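Local coordinates for protein serine protease inhibitor 1 (Coprinopsis cinerea, PDB 3VWC) that probably inhibits serine endopeptidases, as a small beta-trefoil protein of the I66 family of peptidase inhibitors, at residues E8-S11 / L16-G19; F97-A102 / H106-P111; L125-A128 / R134-A137. One frame throughout, in Å; residues are numbered along the deposited sequence. Where two conformers were deposited one is given.

Contact 1 of 3, residues E8-S11 / L16-G19; sequences EVTS and LHVG
Near the N-terminal end of the beta-trefoil, Thr10 on strand 5-11 faces His17 across a single backbone bridge, their CA atoms 4.1 Å apart. Two backbone bonds frame it. Val18 N donates to Val9 O over 2.9 Å, with the donor tilted from the carbonyl plane, and Ser11 N donates to Leu16 O over the same 2.9 Å, close to the line of the carbonyl bond (C=O...N 162°). Both carbonyl oxygens also receive a CA-H contact: Thr10 CA stands 3.2 Å from Leu16 O, and His17 CA 3.3 Å from Val9 O.

Beyond Val9 the direct backbone bonds give way to a water. It accepts from Val9 N and donates to Val18 O, at 2.9 and 3.0 Å; Val18 O also takes the indole N-H of Trp46.

Among the side chains, Thr10 meets the histidine. Its CG2 is turned away from the carbonyl carbon (OG1 at chi1 52°), which brings the methyl over one face of the His17 imidazole in a CH-pi contact, 3.9 Å from the ring centroid and somewhat displaced toward the rim. The buried Val9 and Val18 meet loosely, CG1 of the first against CB of the second, and Val9 also packs against Phe143 of the adjoining strand 141-145. Ser11 OG is taken up locally by Val13 N, within the turn that joins the two segments.

The chemistry implies a join held chiefly by main-chain polar groups: a water links Val9 N to Val18 O where the segments part, and that carbonyl shares itself between the water and the Trp46 indole.

Contact 2 of 3, residues F97-A102 / H106-P111; sequences FTVVNA and HGWVVP
Val99 and Trp108 meet where strand 96-101 of this beta-trefoil turns back into strand 107-109; the axes of residues 97-101 and 107-109 come within 4.7 Å and diverge steeply from antiparallel, with 123° between their directions.

The hydrogen bonds are all between backbones. Trp108 N gives its proton to Val99 O over 2.9 Å, approaching almost head-on to the carbonyl. Asn101 N binds His106 O at 2.8 Å and reaches it from above the carbonyl plane, 40° out of it, so that no lone pair is directly addressed. Between the two bonds the chains come very close: the CA atoms of Val100 and Gly107 are 3.8 Å apart, and Gly107 CA sits 3.0 Å from Val99 O. A water then spans the widening gap, accepting from Val99 N and donating to Trp108 O.

The apolar part belongs to one valine and one indole. Val99 points at the opposite segment, while Trp108 has CG opposed to its own carbonyl carbon (chi1 -68°), an orientation that spreads the indole across the valine. Around this pair the core is aromatic: Trp84 and Phe141 meet Trp108 edge-to-face, and the ring of Trp46 is inclined to it at about 45°. The CH-pi contact is close, with Val99 CG1 3.5 Å from the centroid of the five-membered ring and displaced toward CE2, which it approaches to 3.4 Å.

Contact 3 of 3, residues L125-A128 / R134-A137; sequences LIAA and RYPA
Ala127 lies on the aromatic ring of Tyr135, and this is the compact part of an otherwise open contact at the surface, between two segments that form neither helix nor regular strand. The methyl CB is 4.0 Å from the ring centroid in a CH-pi contact over one face, displaced toward the CD1-CE1 edge. Although Tyr135 CB leads away from residues 125-128, the ring swings back to meet them, with chi1 at -70° placing CG opposite the carbonyl carbon. Leu125 CD1 adds a looser apolar contact at 4.3 Å from Tyr135 CE1. Next to the ring, Ile126 O rests 3.4 Å from Pro136 CD, a close fit of a carbonyl against the proline.

Ile126, Ala128 and Arg134 form the solvent-exposed side, where packing thins. Ala128 N donates to Arg134 O over 3.0 Å, the one hydrogen bond between the segments, and Ala128 CB stays 4.3 Å from Arg134 CB. The arginine side chain then runs away to Gln91 O, which accepts from NH1. At the proline end, Ile126 CG1 merely grazes Pro136 CG at 4.4 Å.

Other parts of the chain fix both segments: Ile126 N binds the carboxylate of Glu139, Tyr135 N binds His92, and Leu125 and Tyr135 both rest on Thr98 of strand 96-101. Such irregular pairing at the base of a long excursion, here between strands 121-123 and 141-145, fits the beta-trefoil, a fold whose framework carries extended surface loops.

Overall arrangement
The three contacts follow one another along the chain. Contacts 1 and 2 both draw on the large antiparallel sheet, where strand 141-145 lies between strands 5-11 and 96-101, and contact 2 joins it to the small sheet of 107-109 and 121-123. Their centres are about 13 Å apart, yet Ser11 touches Val110. Both show two backbone bonds followed by a water, consistent with the internal threefold resemblance of a beta-trefoil. Contact 3 lies farther out, its centre about 16 Å from that of the chain and about 11 Å from that of contact 2, which Leu125 meets at Val100 and Val109. Buried contact 2 thus passes outward into a surface loop that contact 1 does not touch.

Contact 1 of 3, residues E8-S11 / L16-G19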
loop_
_atom_site.group_PDB
_atom_site.type_symbol
_atom_site.label_atom_id
_atom_site.label_comp_id
_atom_site.label_asym_id
_atom_site.label_seq_id
_atom_site.Cartn_x
_atom_site.Cartn_y
_atom_site.Cartn_z
ATOM N N GLU A 8 -11.057 0.211 0.454
ATOM C CA GLU A 8 -10.458 -0.084 1.761
ATOM C C GLU A 8 -9.342 -1.090 1.521
ATOM O O GLU A 8 -9.422 -1.889 0.588
ATOM C CB GLU A 8 -11.481 -0.718 2.700
ATOM C CG GLU A 8 -12.544 0.263 3.172
ATOM C CD GLU A 8 -13.069 -0.079 4.563
ATOM O OE1 GLU A 8 -12.971 -1.262 4.969
ATOM O OE2 GLU A 8 -13.547 0.844 5.262
ATOM N N VAL A 9 -8.223 -0.874 2.181
ATOM C CA VAL A 9 -7.041 -1.726 1.948
ATOM C C VAL A 9 -6.585 -2.396 3.235
ATOM O O VAL A 9 -6.355 -1.702 4.215
ATOM C CB VAL A 9 -5.874 -0.908 1.358
ATOM C CG1 VAL A 9 -4.654 -1.785 1.087
ATOM C CG2 VAL A 9 -6.312 -0.172 0.125
ATOM N N THR A 10 -6.498 -3.727 3.265
ATOM C CA THR A 10 -5.967 -4.436 4.436
ATOM C C THR A 10 -4.775 -5.298 4.042
ATOM O O THR A 10 -4.611 -5.662 2.878
ATOM C CB THR A 10 -7.007 -5.385 5.044
ATOM O OG1 THR A 10 -7.536 -6.241 4.003
ATOM C CG2 THR A 10 -8.146 -4.561 5.654
ATOM N N SER A 11 -3.911 -5.522 5.012
ATOM C CA SER A 11 -2.770 -6.438 4.886
ATOM C C SER A 11 -3.159 -7.888 5.098
ATOM O O SER A 11 -3.827 -8.204 6.054
ATOM C CB SER A 11 -1.717 -6.060 5.912
ATOM O OG SER A 11 -0.693 -7.065 6.019
ATOM N N LEU A 16 -5.277 -6.188 9.221
ATOM C CA LEU A 16 -5.387 -4.777 9.656
ATOM C C LEU A 16 -5.433 -3.828 8.447
ATOM O O LEU A 16 -4.845 -4.106 7.389
ATOM C CB LEU A 16 -4.228 -4.411 10.568
ATOM C CG LEU A 16 -4.235 -5.171 11.906
ATOM C CD1 LEU A 16 -3.038 -4.838 12.762
ATOM C CD2 LEU A 16 -5.577 -4.990 12.641
ATOM N N HIS A 17 -6.222 -2.772 8.552
ATOM C CA HIS A 17 -6.229 -1.733 7.537
ATOM C C HIS A 17 -4.863 -1.108 7.450
ATOM O O HIS A 17 -4.147 -0.981 8.449
ATOM C CB HIS A 17 -7.279 -0.664 7.856
ATOM C CG HIS A 17 -8.691 -1.123 7.643
ATOM N ND1 HIS A 17 -9.526 -0.547 6.708
ATOM C CD2 HIS A 17 -9.373 -2.159 8.172
ATOM C CE1 HIS A 17 -10.690 -1.172 6.729
ATOM N NE2 HIS A 17 -10.614 -2.166 7.595
ATOM N N VAL A 18 -4.526 -0.668 6.252
ATOM C CA VAL A 18 -3.346 0.124 5.963
ATOM C C VAL A 18 -3.741 1.590 5.681
ATOM O O VAL A 18 -4.736 1.833 4.987
ATOM C CB VAL A 18 -2.701 -0.514 4.715
ATOM C CG1 VAL A 18 -1.511 0.290 4.229
ATOM C CG2 VAL A 18 -2.329 -1.970 5.030
ATOM N N GLY A 19 -3.019 2.551 6.257
ATOM C CA GLY A 19 -3.320 3.946 5.938
ATOM C C GLY A 19 -2.748 4.852 7.010
ATOM O O GLY A 19 -1.633 4.619 7.498
HETATM O O HOH W 1 -7.594 1.198 4.176
#

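Contact 2 of 3, residues F97-A102 / H106-P111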
loop_
_atom_site.group_PDB
_atom_site.type_symbol
_atom_site.label_atom_id
_atom_site.label_comp_id
_atom_site.label_asym_id
_atom_site.label_seq_id
_atom_site.Cartn_x
_atom_site.Cartn_y
_atom_site.Cartn_z
ATOM N N PHE A 97 -3.960 -8.324 -4.137
ATOM C CA PHE A 97 -3.033 -7.663 -5.068
ATOM C C PHE A 97 -1.640 -7.621 -4.487
ATOM O O PHE A 97 -1.474 -7.505 -3.261
ATOM C CB PHE A 97 -3.492 -6.198 -5.279
ATOM C CG PHE A 97 -4.829 -6.089 -5.970
ATOM C CD1 PHE A 97 -6.019 -6.168 -5.235
ATOM C CD2 PHE A 97 -4.891 -5.967 -7.357
ATOM C CE1 PHE A 97 -7.260 -6.150 -5.889
ATOM C CE2 PHE A 97 -6.150 -5.762 -7.980
ATOM C CZ PHE A 97 -7.310 -5.886 -7.260
ATOM N N THR A 98 -0.647 -7.516 -5.371
ATOM C CA THR A 98 0.657 -6.907 -5.018
ATOM C C THR A 98 0.695 -5.467 -5.529
ATOM O O THR A 98 -0.038 -5.090 -6.456
ATOM C CB THR A 98 1.840 -7.681 -5.653
ATOM O OG1 THR A 98 1.575 -7.830 -7.063
ATOM C CG2 THR A 98 1.897 -9.091 -5.029
ATOM N N VAL A 99 1.550 -4.654 -4.892
ATOM C CA VAL A 99 1.689 -3.231 -5.249
ATOM C C VAL A 99 3.174 -2.976 -5.403
ATOM O O VAL A 99 3.915 -3.009 -4.402
ATOM C CB VAL A 99 1.097 -2.300 -4.146
ATOM C CG1 VAL A 99 1.212 -0.858 -4.601
ATOM C CG2 VAL A 99 -0.332 -2.676 -3.874
ATOM N N VAL A 100 3.647 -2.767 -6.654
ATOM C CA VAL A 100 5.073 -2.673 -6.947
ATOM C C VAL A 100 5.404 -1.340 -7.622
ATOM O O VAL A 100 4.705 -0.893 -8.505
ATOM C CB VAL A 100 5.550 -3.841 -7.864
ATOM C CG1 VAL A 100 7.039 -3.708 -8.170
ATOM C CG2 VAL A 100 5.357 -5.151 -7.108
ATOM N N ASN A 101 6.420 -0.641 -7.125
ATOM C CA ASN A 101 6.680 0.690 -7.696
ATOM C C ASN A 101 7.082 0.542 -9.178
ATOM O O ASN A 101 7.998 -0.230 -9.478
ATOM C CB ASN A 101 7.785 1.413 -6.893
ATOM C CG ASN A 101 7.767 2.888 -7.134
ATOM O OD1 ASN A 101 7.094 3.660 -6.414
ATOM N ND2 ASN A 101 8.627 3.315 -8.043
ATOM N N ALA A 102 6.521 1.399 -10.026
ATOM C CA ALA A 102 6.785 1.346 -11.475
ATOM C C ALA A 102 8.227 1.709 -11.855
ATOM O O ALA A 102 8.756 1.202 -12.862
ATOM C CB ALA A 102 5.812 2.232 -12.214
ATOM N N HIS A 106 10.388 -1.857 -6.375
ATOM C CA HIS A 106 10.261 -2.352 -5.005
ATOM C C HIS A 106 8.801 -2.213 -4.622
ATOM O O HIS A 106 8.119 -1.271 -5.031
ATOM C CB HIS A 106 11.116 -1.501 -4.084
ATOM C CG HIS A 106 12.579 -1.673 -4.303
ATOM N ND1 HIS A 106 13.531 -1.047 -3.522
ATOM C CD2 HIS A 106 13.255 -2.414 -5.208
ATOM C CE1 HIS A 106 14.735 -1.395 -3.945
ATOM N NE2 HIS A 106 14.598 -2.243 -4.953
ATOM N N GLY A 107 8.277 -3.175 -3.846
ATOM C CA GLY A 107 6.846 -3.249 -3.606
ATOM C C GLY A 107 6.489 -3.106 -2.117
ATOM O O GLY A 107 7.372 -3.187 -1.256
ATOM N N TRP A 108 5.193 -2.988 -1.829
ATOM C CA TRP A 108 4.740 -2.815 -0.453
ATOM C C TRP A 108 5.000 -4.123 0.302
ATOM O O TRP A 108 4.597 -5.218 -0.173
ATOM C CB TRP A 108 3.269 -2.491 -0.406
ATOM C CG TRP A 108 2.818 -1.153 -0.949
ATOM C CD1 TRP A 108 3.552 -0.249 -1.685
ATOM C CD2 TRP A 108 1.524 -0.636 -0.817
ATOM N NE1 TRP A 108 2.769 0.837 -1.984
ATOM C CE2 TRP A 108 1.504 0.612 -1.503
ATOM C CE3 TRP A 108 0.330 -1.118 -0.216
ATOM C CZ2 TRP A 108 0.332 1.383 -1.590
ATOM C CZ3 TRP A 108 -0.841 -0.320 -0.287
ATOM C CH2 TRP A 108 -0.814 0.928 -0.961
ATOM N N VAL A 109 5.483 -3.982 1.530
ATOM C CA VAL A 109 5.712 -5.134 2.407
ATOM C C VAL A 109 5.333 -4.787 3.863
ATOM O O VAL A 109 5.740 -3.746 4.429
ATOM C CB VAL A 109 7.205 -5.583 2.403
ATOM C CG1 VAL A 109 7.439 -6.738 3.374
ATOM C CG2 VAL A 109 7.624 -5.997 0.991
ATOM N N VAL A 110 4.450 -5.597 4.458
ATOM C CA VAL A 110 4.166 -5.481 5.907
ATOM C C VAL A 110 4.876 -6.677 6.549
ATOM O O VAL A 110 4.533 -7.835 6.253
ATOM C CB VAL A 110 2.644 -5.567 6.160
ATOM C CG1 VAL A 110 2.340 -5.706 7.708
ATOM C CG2 VAL A 110 1.998 -4.327 5.635
ATOM N N PRO A 111 5.914 -6.434 7.384
ATOM C CA PRO A 111 6.594 -7.596 7.994
ATOM C C PRO A 111 5.640 -8.473 8.801
ATOM O O PRO A 111 4.660 -7.995 9.411
ATOM C CB PRO A 111 7.628 -6.960 8.933
ATOM C CG PRO A 111 7.824 -5.545 8.436
ATOM C CD PRO A 111 6.502 -5.133 7.818
HETATM O O HOH W 2 3.053 -5.783 -2.604
#

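Contact 3 of 3, residues L125-A128 / R134-A137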
loop_
_atom_site.group_PDB
_atom_site.type_symbol
_atom_site.label_atom_id
_atom_site.label_comp_id
_atom_site.label_asym_id
_atom_site.label_seq_id
_atom_site.Cartn_x
_atom_site.Cartn_y
_atom_site.Cartn_z
ATOM N N LEU A 125 10.200 -7.473 -4.005
ATOM C CA LEU A 125 9.324 -8.574 -3.592
ATOM C C LEU A 125 9.971 -9.911 -3.843
ATOM O O LEU A 125 10.686 -10.098 -4.868
ATOM C CB LEU A 125 7.993 -8.534 -4.315
ATOM C CG LEU A 125 7.127 -7.280 -4.072
ATOM C CD1 LEU A 125 5.728 -7.562 -4.565
ATOM C CD2 LEU A 125 7.111 -6.948 -2.530
ATOM N N ILE A 126 9.674 -10.845 -2.960
ATOM C CA ILE A 126 10.083 -12.240 -3.163
ATOM C C ILE A 126 8.856 -13.119 -3.330
ATOM O O ILE A 126 7.743 -12.748 -2.923
ATOM C CB ILE A 126 10.960 -12.769 -2.026
ATOM C CG1 ILE A 126 10.223 -12.790 -0.680
ATOM C CG2 ILE A 126 12.274 -11.910 -1.942
ATOM C CD1 ILE A 126 11.060 -13.423 0.454
ATOM N N ALA A 127 9.042 -14.297 -3.933
ATOM C CA ALA A 127 7.924 -15.207 -4.124
ATOM C C ALA A 127 8.507 -16.593 -4.330
ATOM O O ALA A 127 9.683 -16.724 -4.699
ATOM C CB ALA A 127 7.092 -14.785 -5.332
ATOM N N ALA A 128 7.742 -17.600 -3.925
ATOM C CA ALA A 128 8.108 -19.008 -4.219
ATOM C C ALA A 128 8.189 -19.149 -5.730
ATOM O O ALA A 128 7.352 -18.611 -6.491
ATOM C CB ALA A 128 7.044 -19.972 -3.677
ATOM N N ARG A 134 3.824 -18.030 -5.639
ATOM C CA ARG A 134 3.059 -17.822 -4.426
ATOM C C ARG A 134 3.779 -16.838 -3.511
ATOM O O ARG A 134 4.943 -17.011 -3.168
ATOM C CB ARG A 134 2.795 -19.150 -3.721
ATOM C CG ARG A 134 1.646 -19.898 -4.449
ATOM C CD ARG A 134 0.871 -20.896 -3.587
ATOM N NE ARG A 134 0.022 -20.301 -2.534
ATOM C CZ ARG A 134 -1.252 -19.920 -2.686
ATOM N NH1 ARG A 134 -1.839 -19.971 -3.883
ATOM N NH2 ARG A 134 -1.927 -19.435 -1.630
ATOM N N TYR A 135 3.102 -15.732 -3.226
ATOM C CA TYR A 135 3.715 -14.670 -2.455
ATOM C C TYR A 135 3.467 -14.910 -0.971
ATOM O O TYR A 135 2.394 -15.365 -0.569
ATOM C CB TYR A 135 3.054 -13.366 -2.866
ATOM C CG TYR A 135 3.407 -12.935 -4.254
ATOM C CD1 TYR A 135 4.462 -12.042 -4.458
ATOM C CD2 TYR A 135 2.722 -13.433 -5.383
ATOM C CE1 TYR A 135 4.783 -11.605 -5.754
ATOM C CE2 TYR A 135 3.061 -13.034 -6.662
ATOM C CZ TYR A 135 4.128 -12.173 -6.843
ATOM O OH TYR A 135 4.474 -11.743 -8.101
ATOM N N PRO A 136 4.427 -14.525 -0.141
ATOM C CA PRO A 136 4.150 -14.468 1.293
ATOM C C PRO A 136 3.088 -13.412 1.628
ATOM O O PRO A 136 2.961 -12.391 0.919
ATOM C CB PRO A 136 5.507 -14.074 1.905
ATOM C CG PRO A 136 6.143 -13.245 0.781
ATOM C CD PRO A 136 5.737 -13.940 -0.503
ATOM N N ALA A 137 2.357 -13.609 2.730
ATOM C CA ALA A 137 1.296 -12.691 3.078
ATOM C C ALA A 137 1.781 -11.257 3.311
ATOM O O ALA A 137 0.964 -10.292 3.197
ATOM C CB ALA A 137 0.567 -13.188 4.365
#